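Local coordinates for major capsid protein (PDB 5J7O), which forms, as a trimer of double jelly-roll subunits, the capsomers that probably build the protein shell of the large double-stranded DNA virus Faustovirus, at residues B[123-129]-B[138-143]; B[209-213]-B[565-569]; B[522-528]-B[540-546]. All coordinates share one frame; numbering follows the deposited sequence.

How the contacts relate
Contacts 2 and 3 are neighbours in the body of the subunit, with centres about 13 Å apart, whereas contact 1 lies far out in a long sheet, its centre about 51 Å from that of contact 2 and about 50 Å from that of contact 3. Residues 565-569 touch both halves of contact 3: Phe568 N lies 3.2 Å from Tyr545 O, probably a hydrogen bond, and Leu567 CD2 packs on Val527 CG2. Along the chain contact 1 is complete before the others begin, and contact 3 falls between the two halves of contact 2. Contact 1 reaches the second subunit and contact 3 the third; contact 2 is buried, though Tyr209 packs on the second subunit.

Contact 1 (B[123-129]-B[138-143]); sequences PAFIGAD and VVSATE
The loop 123-129 runs beside strand 138-142, with end-to-end directions 30° apart, and becomes part of the sheet at its last residue, where Asp129 forms an antiparallel hydrogen-bonded pair with Ala141. Asp129 N donates to Ala141 O at 2.9 Å, while the return bond from Ala141 N to Asp129 O is strongly bent and weak. Before this pair, Gly127 sits close against the strand, its CA 3.2 Å from Ala141 O in a CA-H...O contact.

Ser140 ties down the middle of the loop. With chi1 at 55°, its OG lies between its own backbone N and carbonyl carbon and points into the loop, where it accepts two successive amides: Gly127 N at 2.7 Å and Ile126 N at 3.0 Å, the latter bond less straight. One hydroxyl oxygen thus holds two consecutive loop amides, in a part of the loop that makes no beta bridge to this strand. In the fold, strand 138-142 pairs with 131-133 on one edge and 149-158 on the other, so the loop lies across an outer part of the mixed sheet, and Phe125 and Ile126 pack on Val257 and Val262 of the second subunit.

Val138 supplies the apolar end. Its CG2 meets the Phe125 ring obliquely at CD1, 3.5 Å away, and its CG1 packs against CD of Pro123. At the other end, Asp129 OD1 accepts Glu143 N through its anti lone pair, in a nearly straight bond of 3.1 Å. The two carboxylates come close, with their planes 42° apart and OD1 of Asp129 4.2 Å from OE1 of Glu143, an approach that could raise the proton affinity of either group. A water accepts from Ala128 N and is hydrogen-bonded to Thr142 OG1.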
loop_
_atom_site.group_PDB
_atom_site.type_symbol
_atom_site.label_atom_id
_atom_site.label_comp_id
_atom_site.label_asym_id
_atom_site.label_seq_id
_atom_site.Cartn_x
_atom_site.Cartn_y
_atom_site.Cartn_z
ATOM N N PRO B 123 15.570 -5.145 -39.253
ATOM C CA PRO B 123 14.925 -3.917 -39.731
ATOM C C PRO B 123 15.630 -3.362 -40.960
ATOM O O PRO B 123 16.753 -3.737 -41.300
ATOM C CB PRO B 123 15.044 -2.957 -38.541
ATOM C CG PRO B 123 15.303 -3.835 -37.357
ATOM C CD PRO B 123 16.092 -4.992 -37.884
ATOM N N ALA B 124 14.941 -2.441 -41.630
ATOM C CA ALA B 124 15.471 -1.837 -42.842
ATOM C C ALA B 124 16.664 -0.938 -42.519
ATOM O O ALA B 124 17.003 -0.687 -41.358
ATOM C CB ALA B 124 14.385 -1.040 -43.561
ATOM N N PHE B 125 17.309 -0.452 -43.577
ATOM C CA PHE B 125 18.436 0.456 -43.426
ATOM C C PHE B 125 17.974 1.799 -42.873
ATOM O O PHE B 125 16.874 2.273 -43.168
ATOM C CB PHE B 125 19.136 0.669 -44.768
ATOM C CG PHE B 125 19.744 -0.578 -45.346
ATOM C CD1 PHE B 125 20.542 -1.401 -44.570
ATOM C CD2 PHE B 125 19.515 -0.926 -46.666
ATOM C CE1 PHE B 125 21.103 -2.548 -45.101
ATOM C CE2 PHE B 125 20.071 -2.072 -47.203
ATOM C CZ PHE B 125 20.866 -2.884 -46.420
ATOM N N ILE B 126 18.831 2.417 -42.063
ATOM C CA ILE B 126 18.564 3.752 -41.541
ATOM C C ILE B 126 19.310 4.772 -42.389
ATOM O O ILE B 126 18.708 5.700 -42.940
ATOM C CB ILE B 126 18.962 3.873 -40.059
ATOM C CG1 ILE B 126 18.074 2.979 -39.193
ATOM C CG2 ILE B 126 18.869 5.319 -39.602
ATOM C CD1 ILE B 126 18.388 3.055 -37.714
ATOM N N GLY B 127 20.628 4.608 -42.497
ATOM C CA GLY B 127 21.419 5.509 -43.302
ATOM C C GLY B 127 21.390 5.157 -44.777
ATOM O O GLY B 127 21.013 4.057 -45.181
ATOM N N ALA B 128 21.799 6.123 -45.595
ATOM C CA ALA B 128 21.829 5.946 -47.038
ATOM C C ALA B 128 23.158 5.408 -47.550
ATOM O O ALA B 128 23.254 5.069 -48.734
ATOM C CB ALA B 128 21.518 7.273 -47.739
ATOM N N ASP B 129 24.174 5.307 -46.696
ATOM C CA ASP B 129 25.526 4.989 -47.127
ATOM C C ASP B 129 26.026 3.710 -46.470
ATOM O O ASP B 129 25.621 3.363 -45.355
ATOM C CB ASP B 129 26.488 6.137 -46.800
ATOM C CG ASP B 129 26.036 7.461 -47.380
ATOM O OD1 ASP B 129 26.148 8.488 -46.678
ATOM O OD2 ASP B 129 25.567 7.475 -48.537
ATOM N N VAL B 138 22.226 -5.659 -39.443
ATOM C CA VAL B 138 21.944 -4.732 -40.533
ATOM C C VAL B 138 22.669 -3.427 -40.226
ATOM O O VAL B 138 22.478 -2.841 -39.153
ATOM C CB VAL B 138 20.433 -4.511 -40.726
ATOM C CG1 VAL B 138 19.744 -4.209 -39.399
ATOM C CG2 VAL B 138 20.183 -3.402 -41.732
ATOM N N VAL B 139 23.513 -2.983 -41.156
ATOM C CA VAL B 139 24.393 -1.843 -40.939
ATOM C C VAL B 139 24.168 -0.824 -42.047
ATOM O O VAL B 139 24.125 -1.183 -43.229
ATOM C CB VAL B 139 25.875 -2.266 -40.888
ATOM C CG1 VAL B 139 26.779 -1.044 -40.808
ATOM C CG2 VAL B 139 26.124 -3.187 -39.705
ATOM N N SER B 140 24.017 0.442 -41.660
ATOM C CA SER B 140 23.967 1.559 -42.590
ATOM C C SER B 140 24.719 2.725 -41.966
ATOM O O SER B 140 25.162 2.660 -40.817
ATOM C CB SER B 140 22.525 1.956 -42.928
ATOM O OG SER B 140 21.778 2.240 -41.756
ATOM N N ALA B 141 24.858 3.807 -42.729
ATOM C CA ALA B 141 25.632 4.944 -42.256
ATOM C C ALA B 141 25.146 6.227 -42.913
ATOM O O ALA B 141 24.483 6.208 -43.954
ATOM C CB ALA B 141 27.129 4.750 -42.523
ATOM N N THR B 142 25.494 7.350 -42.287
ATOM C CA THR B 142 25.229 8.679 -42.827
ATOM C C THR B 142 26.530 9.468 -42.808
ATOM O O THR B 142 27.072 9.753 -41.735
ATOM C CB THR B 142 24.147 9.410 -42.027
ATOM O OG1 THR B 142 22.877 8.781 -42.244
ATOM C CG2 THR B 142 24.064 10.872 -42.458
ATOM N N GLU B 143 27.033 9.810 -43.990
ATOM C CA GLU B 143 28.236 10.620 -44.081
ATOM C C GLU B 143 27.939 12.065 -43.696
ATOM O O GLU B 143 26.794 12.525 -43.726
ATOM C CB GLU B 143 28.815 10.574 -45.496
ATOM C CG GLU B 143 29.301 9.208 -45.947
ATOM C CD GLU B 143 29.815 9.226 -47.375
ATOM O OE1 GLU B 143 29.709 10.285 -48.030
ATOM O OE2 GLU B 143 30.325 8.186 -47.841
HETATM O O HOH W 1 22.058 8.905 -44.890
#

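Contact 2 (B[209-213]-B[565-569]); sequences YNKFH and GALFL
The last turn of helix 203-212 faces residues 566-568, and no hydrogen bond joins 209-213 to 565-569; the nearest CA atoms, those of Lys211 and Ala566, are 7.6 Å apart. Phe212 reaches across this distance. Its ring leaves the helix with CG anti to the carbonyl carbon (chi1 -78°), and its outer atoms CE1, CE2 and CZ lie between Ala566 and Phe568. CZ and CE2 both approach CB of Ala566, which is 3.7 Å from CZ, while CE1 lies 3.8 Å from CB of Phe568.

The two phenylalanine rings meet obliquely, with centroids 5.5 Å apart and planes at 47°. CD2 of Phe568 stands over the rim of one face of Phe212. In Phe568 the ring is anti to the backbone N, with chi1 -172°, which carries CD2 toward the helix while CB also touches Phe212. Around this pair Phe446 stacks on Phe568, and Tyr448 meets Phe212, extending the aromatic cluster onto strand 444-453 of the C-terminal jelly roll.

CB of Phe212 lies 3.8 Å above the plane of the His213 ring, over its centre. His213, the first residue to leave helical geometry, is held at both ring nitrogens, ND1 by Asn557 O and NE2 by Tyr448 OH. Lys211 adds only aliphatic carbon to the contact, CD lying 3.9 Å from Ala566 CB. Its chain bends at the last torsion, and NZ forms a salt bridge with Asp563 and a hydrogen bond with His469 O. The charge is thus paired beside the core. Between the two segments themselves apolar packing acts, with no hydrogen bond across it, while the bonds of Lys211 and His213 to Asp563 and Asn557 hold the end of the helix from outside.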
loop_
_atom_site.group_PDB
_atom_site.type_symbol
_atom_site.label_atom_id
_atom_site.label_comp_id
_atom_site.label_asym_id
_atom_site.label_seq_id
_atom_site.Cartn_x
_atom_site.Cartn_y
_atom_site.Cartn_z
ATOM N N TYR B 209 -16.895 -4.779 -9.400
ATOM C CA TYR B 209 -16.654 -5.232 -8.034
ATOM C C TYR B 209 -15.172 -5.159 -7.689
ATOM O O TYR B 209 -14.806 -4.769 -6.573
ATOM C CB TYR B 209 -17.179 -6.657 -7.856
ATOM C CG TYR B 209 -17.081 -7.189 -6.443
ATOM C CD1 TYR B 209 -15.896 -7.737 -5.964
ATOM C CD2 TYR B 209 -18.177 -7.158 -5.592
ATOM C CE1 TYR B 209 -15.803 -8.225 -4.677
ATOM C CE2 TYR B 209 -18.095 -7.648 -4.302
ATOM C CZ TYR B 209 -16.906 -8.179 -3.850
ATOM O OH TYR B 209 -16.816 -8.667 -2.568
ATOM N N ASN B 210 -14.307 -5.540 -8.632
ATOM C CA ASN B 210 -12.868 -5.462 -8.400
ATOM C C ASN B 210 -12.430 -4.038 -8.082
ATOM O O ASN B 210 -11.483 -3.835 -7.315
ATOM C CB ASN B 210 -12.123 -5.995 -9.627
ATOM C CG ASN B 210 -10.616 -5.887 -9.495
ATOM O OD1 ASN B 210 -9.996 -6.600 -8.706
ATOM N ND2 ASN B 210 -10.016 -5.006 -10.287
ATOM N N LYS B 211 -13.121 -3.042 -8.641
ATOM C CA LYS B 211 -12.716 -1.656 -8.450
ATOM C C LYS B 211 -13.311 -1.041 -7.187
ATOM O O LYS B 211 -12.679 -0.174 -6.574
ATOM C CB LYS B 211 -13.118 -0.818 -9.667
ATOM C CG LYS B 211 -12.476 -1.243 -10.988
ATOM C CD LYS B 211 -13.131 -0.534 -12.169
ATOM C CE LYS B 211 -12.823 -1.224 -13.492
ATOM N NZ LYS B 211 -11.379 -1.152 -13.858
ATOM N N PHE B 212 -14.502 -1.476 -6.772
ATOM C CA PHE B 212 -15.260 -0.756 -5.756
ATOM C C PHE B 212 -15.423 -1.487 -4.431
ATOM O O PHE B 212 -15.809 -0.849 -3.448
ATOM C CB PHE B 212 -16.659 -0.405 -6.284
ATOM C CG PHE B 212 -16.681 0.769 -7.217
ATOM C CD1 PHE B 212 -16.576 2.062 -6.731
ATOM C CD2 PHE B 212 -16.823 0.579 -8.580
ATOM C CE1 PHE B 212 -16.601 3.144 -7.591
ATOM C CE2 PHE B 212 -16.850 1.655 -9.445
ATOM C CZ PHE B 212 -16.738 2.940 -8.950
ATOM N N HIS B 213 -15.162 -2.795 -4.364
ATOM C CA HIS B 213 -15.546 -3.529 -3.162
ATOM C C HIS B 213 -14.451 -4.468 -2.674
ATOM O O HIS B 213 -14.743 -5.470 -2.012
ATOM C CB HIS B 213 -16.839 -4.310 -3.398
ATOM C CG HIS B 213 -17.973 -3.461 -3.878
ATOM N ND1 HIS B 213 -18.496 -2.428 -3.131
ATOM C CD2 HIS B 213 -18.678 -3.484 -5.034
ATOM C CE1 HIS B 213 -19.477 -1.854 -3.804
ATOM N NE2 HIS B 213 -19.608 -2.476 -4.962
ATOM N N GLY B 565 -11.723 5.952 -14.736
ATOM C CA GLY B 565 -12.980 5.958 -15.453
ATOM C C GLY B 565 -14.121 5.256 -14.755
ATOM O O GLY B 565 -15.165 5.034 -15.380
ATOM N N ALA B 566 -13.964 4.901 -13.483
ATOM C CA ALA B 566 -14.995 4.191 -12.737
ATOM C C ALA B 566 -15.842 5.197 -11.968
ATOM O O ALA B 566 -15.337 5.894 -11.082
ATOM C CB ALA B 566 -14.367 3.171 -11.788
ATOM N N LEU B 567 -17.128 5.263 -12.300
ATOM C CA LEU B 567 -18.049 6.200 -11.674
ATOM C C LEU B 567 -19.143 5.441 -10.935
ATOM O O LEU B 567 -19.561 4.355 -11.349
ATOM C CB LEU B 567 -18.669 7.152 -12.706
ATOM C CG LEU B 567 -17.816 8.355 -13.126
ATOM C CD1 LEU B 567 -16.624 7.942 -13.980
ATOM C CD2 LEU B 567 -18.662 9.383 -13.853
ATOM N N PHE B 568 -19.602 6.030 -9.833
ATOM C CA PHE B 568 -20.547 5.396 -8.919
ATOM C C PHE B 568 -21.705 6.358 -8.687
ATOM O O PHE B 568 -21.547 7.364 -7.986
ATOM C CB PHE B 568 -19.855 5.029 -7.602
ATOM C CG PHE B 568 -20.697 4.203 -6.670
ATOM C CD1 PHE B 568 -21.517 4.809 -5.732
ATOM C CD2 PHE B 568 -20.650 2.818 -6.714
ATOM C CE1 PHE B 568 -22.285 4.054 -4.868
ATOM C CE2 PHE B 568 -21.418 2.056 -5.850
ATOM C CZ PHE B 568 -22.235 2.676 -4.926
ATOM N N LEU B 569 -22.861 6.060 -9.279
ATOM C CA LEU B 569 -24.054 6.890 -9.137
ATOM C C LEU B 569 -24.892 6.333 -7.991
ATOM O O LEU B 569 -25.548 5.300 -8.143
ATOM C CB LEU B 569 -24.858 6.915 -10.435
ATOM C CG LEU B 569 -24.121 7.012 -11.774
ATOM C CD1 LEU B 569 -25.113 6.958 -12.926
ATOM C CD2 LEU B 569 -23.284 8.272 -11.855
#

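Contact 3 (B[522-528]-B[540-546]); sequences ETLDTVR and YRAQFYR
Tyr545, with CG anti to its carbonyl carbon (chi1 -55°), crosses Val527 obliquely, and its OH reaches the strand backbone; in Arg546, CG is instead anti to the backbone N (chi1 178°) and a bend at chi3 takes the guanidinium to Glu522. Tyr545 OH donates to Val527 O at 3.0 Å from above the carbonyl plane. The same oxygen accepts Tyr540 N from the opposite face, so two donors grip it. CE2 of the Tyr545 ring lies 3.5 Å from CB of Val527.

The segments belong to the hairpin of strands 526-531 and 534-541, which runs directly into helix 542-552. Val527 and Tyr540 form an antiparallel hydrogen-bonded pair, with Val527 N giving a bond of 2.9 Å to Tyr540 O, and Thr526 faces Arg541 in the adjacent non-hydrogen-bonded pair. Asp525 and Thr526 together oppose Thr597, a classic beta bulge. As the chain turns into the helix, Ala542 N donates to Asp525 O, and CB of Ala542 lies 3.3 Å from Leu524 O.

Glu522 and Arg546 make a salt bridge at the end of this contact, NH1 to OE2 at 2.9 Å and nearly straight. OE2 lies in the guanidinium plane, yet NH1 meets it from above the carboxylate, the two planes being 89° apart. NH1 also binds Lys564 O. Tyr540 and Phe544 meet Tyr73 and Tyr395 of the third subunit, placing the hairpin-helix junction at the trimer interface.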
loop_
_atom_site.group_PDB
_atom_site.type_symbol
_atom_site.label_atom_id
_atom_site.label_comp_id
_atom_site.label_asym_id
_atom_site.label_seq_id
_atom_site.Cartn_x
_atom_site.Cartn_y
_atom_site.Cartn_z
ATOM N N GLU B 522 -9.121 10.190 -19.340
ATOM C CA GLU B 522 -10.526 10.012 -18.994
ATOM C C GLU B 522 -11.411 10.153 -20.227
ATOM O O GLU B 522 -11.190 11.018 -21.078
ATOM C CB GLU B 522 -10.945 11.027 -17.929
ATOM C CG GLU B 522 -10.285 10.819 -16.572
ATOM C CD GLU B 522 -10.675 11.882 -15.559
ATOM O OE1 GLU B 522 -11.808 12.402 -15.639
ATOM O OE2 GLU B 522 -9.843 12.200 -14.682
ATOM N N THR B 523 -12.416 9.282 -20.320
ATOM C CA THR B 523 -13.371 9.312 -21.420
ATOM C C THR B 523 -14.673 10.016 -21.063
ATOM O O THR B 523 -15.444 10.348 -21.969
ATOM C CB THR B 523 -13.684 7.886 -21.896
ATOM O OG1 THR B 523 -14.130 7.093 -20.788
ATOM C CG2 THR B 523 -12.447 7.244 -22.512
ATOM N N LEU B 524 -14.934 10.251 -19.781
ATOM C CA LEU B 524 -16.126 10.957 -19.332
ATOM C C LEU B 524 -15.718 12.279 -18.698
ATOM O O LEU B 524 -14.874 12.304 -17.796
ATOM C CB LEU B 524 -16.921 10.117 -18.330
ATOM C CG LEU B 524 -17.578 8.834 -18.842
ATOM C CD1 LEU B 524 -18.086 7.995 -17.681
ATOM C CD2 LEU B 524 -18.712 9.161 -19.797
ATOM N N ASP B 525 -16.312 13.372 -19.175
ATOM C CA ASP B 525 -16.091 14.679 -18.567
ATOM C C ASP B 525 -17.145 14.989 -17.510
ATOM O O ASP B 525 -16.809 15.290 -16.361
ATOM C CB ASP B 525 -16.085 15.773 -19.641
ATOM C CG ASP B 525 -14.854 15.719 -20.524
ATOM O OD1 ASP B 525 -13.810 15.210 -20.064
ATOM O OD2 ASP B 525 -14.930 16.191 -21.678
ATOM N N THR B 526 -18.420 14.925 -17.887
ATOM C CA THR B 526 -19.525 15.196 -16.981
ATOM C C THR B 526 -20.572 14.100 -17.120
ATOM O O THR B 526 -20.665 13.431 -18.151
ATOM C CB THR B 526 -20.176 16.561 -17.259
ATOM O OG1 THR B 526 -20.915 16.497 -18.484
ATOM C CG2 THR B 526 -19.124 17.659 -17.367
ATOM N N VAL B 527 -21.364 13.923 -16.063
ATOM C CA VAL B 527 -22.467 12.966 -16.062
ATOM C C VAL B 527 -23.683 13.625 -15.419
ATOM O O VAL B 527 -23.561 14.359 -14.437
ATOM C CB VAL B 527 -22.095 11.656 -15.331
ATOM C CG1 VAL B 527 -23.312 10.754 -15.175
ATOM C CG2 VAL B 527 -21.001 10.923 -16.088
ATOM N N ARG B 528 -24.856 13.363 -15.995
ATOM C CA ARG B 528 -26.130 13.855 -15.488
ATOM C C ARG B 528 -27.123 12.703 -15.464
ATOM O O ARG B 528 -27.124 11.859 -16.364
ATOM C CB ARG B 528 -26.656 15.009 -16.357
ATOM C CG ARG B 528 -28.005 15.576 -15.940
ATOM C CD ARG B 528 -28.218 16.944 -16.570
ATOM N NE ARG B 528 -29.337 16.969 -17.508
ATOM C CZ ARG B 528 -30.505 17.553 -17.261
ATOM N NH1 ARG B 528 -30.714 18.157 -16.100
ATOM N NH2 ARG B 528 -31.467 17.528 -18.173
ATOM N N TYR B 540 -22.609 17.149 -13.414
ATOM C CA TYR B 540 -21.448 17.303 -12.550
ATOM C C TYR B 540 -20.226 16.660 -13.192
ATOM O O TYR B 540 -20.343 15.713 -13.976
ATOM C CB TYR B 540 -21.693 16.673 -11.173
ATOM C CG TYR B 540 -22.823 17.307 -10.395
ATOM C CD1 TYR B 540 -23.066 18.671 -10.475
ATOM C CD2 TYR B 540 -23.650 16.539 -9.586
ATOM C CE1 TYR B 540 -24.100 19.255 -9.767
ATOM C CE2 TYR B 540 -24.688 17.113 -8.875
ATOM C CZ TYR B 540 -24.907 18.470 -8.969
ATOM O OH TYR B 540 -25.938 19.045 -8.262
ATOM N N ARG B 541 -19.050 17.178 -12.843
ATOM C CA ARG B 541 -17.803 16.629 -13.355
ATOM C C ARG B 541 -17.646 15.169 -12.939
ATOM O O ARG B 541 -18.180 14.729 -11.915
ATOM C CB ARG B 541 -16.614 17.451 -12.853
ATOM C CG ARG B 541 -16.602 18.894 -13.335
ATOM C CD ARG B 541 -15.477 19.684 -12.686
ATOM N NE ARG B 541 -14.160 19.163 -13.042
ATOM C CZ ARG B 541 -13.443 19.585 -14.080
ATOM N NH1 ARG B 541 -13.912 20.539 -14.870
ATOM N NH2 ARG B 541 -12.258 19.050 -14.326
ATOM N N ALA B 542 -16.901 14.416 -13.752
ATOM C CA ALA B 542 -16.785 12.976 -13.537
ATOM C C ALA B 542 -16.097 12.651 -12.218
ATOM O O ALA B 542 -16.338 11.584 -11.643
ATOM C CB ALA B 542 -16.035 12.333 -14.699
ATOM N N GLN B 543 -15.247 13.552 -11.720
ATOM C CA GLN B 543 -14.568 13.300 -10.454
ATOM C C GLN B 543 -15.525 13.320 -9.269
ATOM O O GLN B 543 -15.202 12.752 -8.220
ATOM C CB GLN B 543 -13.452 14.322 -10.237
ATOM C CG GLN B 543 -13.946 15.745 -10.100
ATOM C CD GLN B 543 -12.820 16.743 -9.923
ATOM O OE1 GLN B 543 -12.735 17.730 -10.650
ATOM N NE2 GLN B 543 -11.954 16.496 -8.946
ATOM N N PHE B 544 -16.686 13.966 -9.407
ATOM C CA PHE B 544 -17.686 13.924 -8.345
ATOM C C PHE B 544 -18.176 12.499 -8.114
ATOM O O PHE B 544 -18.333 12.067 -6.966
ATOM C CB PHE B 544 -18.856 14.848 -8.690
ATOM C CG PHE B 544 -19.908 14.934 -7.616
ATOM C CD1 PHE B 544 -19.780 15.837 -6.573
ATOM C CD2 PHE B 544 -21.031 14.124 -7.659
ATOM C CE1 PHE B 544 -20.746 15.923 -5.588
ATOM C CE2 PHE B 544 -22.001 14.205 -6.676
ATOM C CZ PHE B 544 -21.858 15.106 -5.639
ATOM N N TYR B 545 -18.410 11.753 -9.194
ATOM C CA TYR B 545 -18.879 10.378 -9.076
ATOM C C TYR B 545 -17.751 9.382 -8.847
ATOM O O TYR B 545 -17.997 8.307 -8.290
ATOM C CB TYR B 545 -19.657 9.971 -10.328
ATOM C CG TYR B 545 -20.808 10.887 -10.667
ATOM C CD1 TYR B 545 -22.007 10.820 -9.967
ATOM C CD2 TYR B 545 -20.701 11.815 -11.694
ATOM C CE1 TYR B 545 -23.064 11.651 -10.280
ATOM C CE2 TYR B 545 -21.751 12.653 -12.011
ATOM C CZ TYR B 545 -22.930 12.565 -11.302
ATOM O OH TYR B 545 -23.976 13.399 -11.621
ATOM N N ARG B 546 -16.529 9.704 -9.268
ATOM C CA ARG B 546 -15.415 8.783 -9.087
ATOM C C ARG B 546 -14.748 8.937 -7.728
ATOM O O ARG B 546 -14.409 7.937 -7.087
ATOM C CB ARG B 546 -14.373 8.987 -10.188
ATOM C CG ARG B 546 -13.148 8.099 -10.038
ATOM C CD ARG B 546 -12.022 8.594 -10.917
ATOM N NE ARG B 546 -11.567 9.919 -10.509
ATOM C CZ ARG B 546 -11.107 10.840 -11.349
ATOM N NH1 ARG B 546 -11.057 10.585 -12.648
ATOM N NH2 ARG B 546 -10.711 12.018 -10.891
#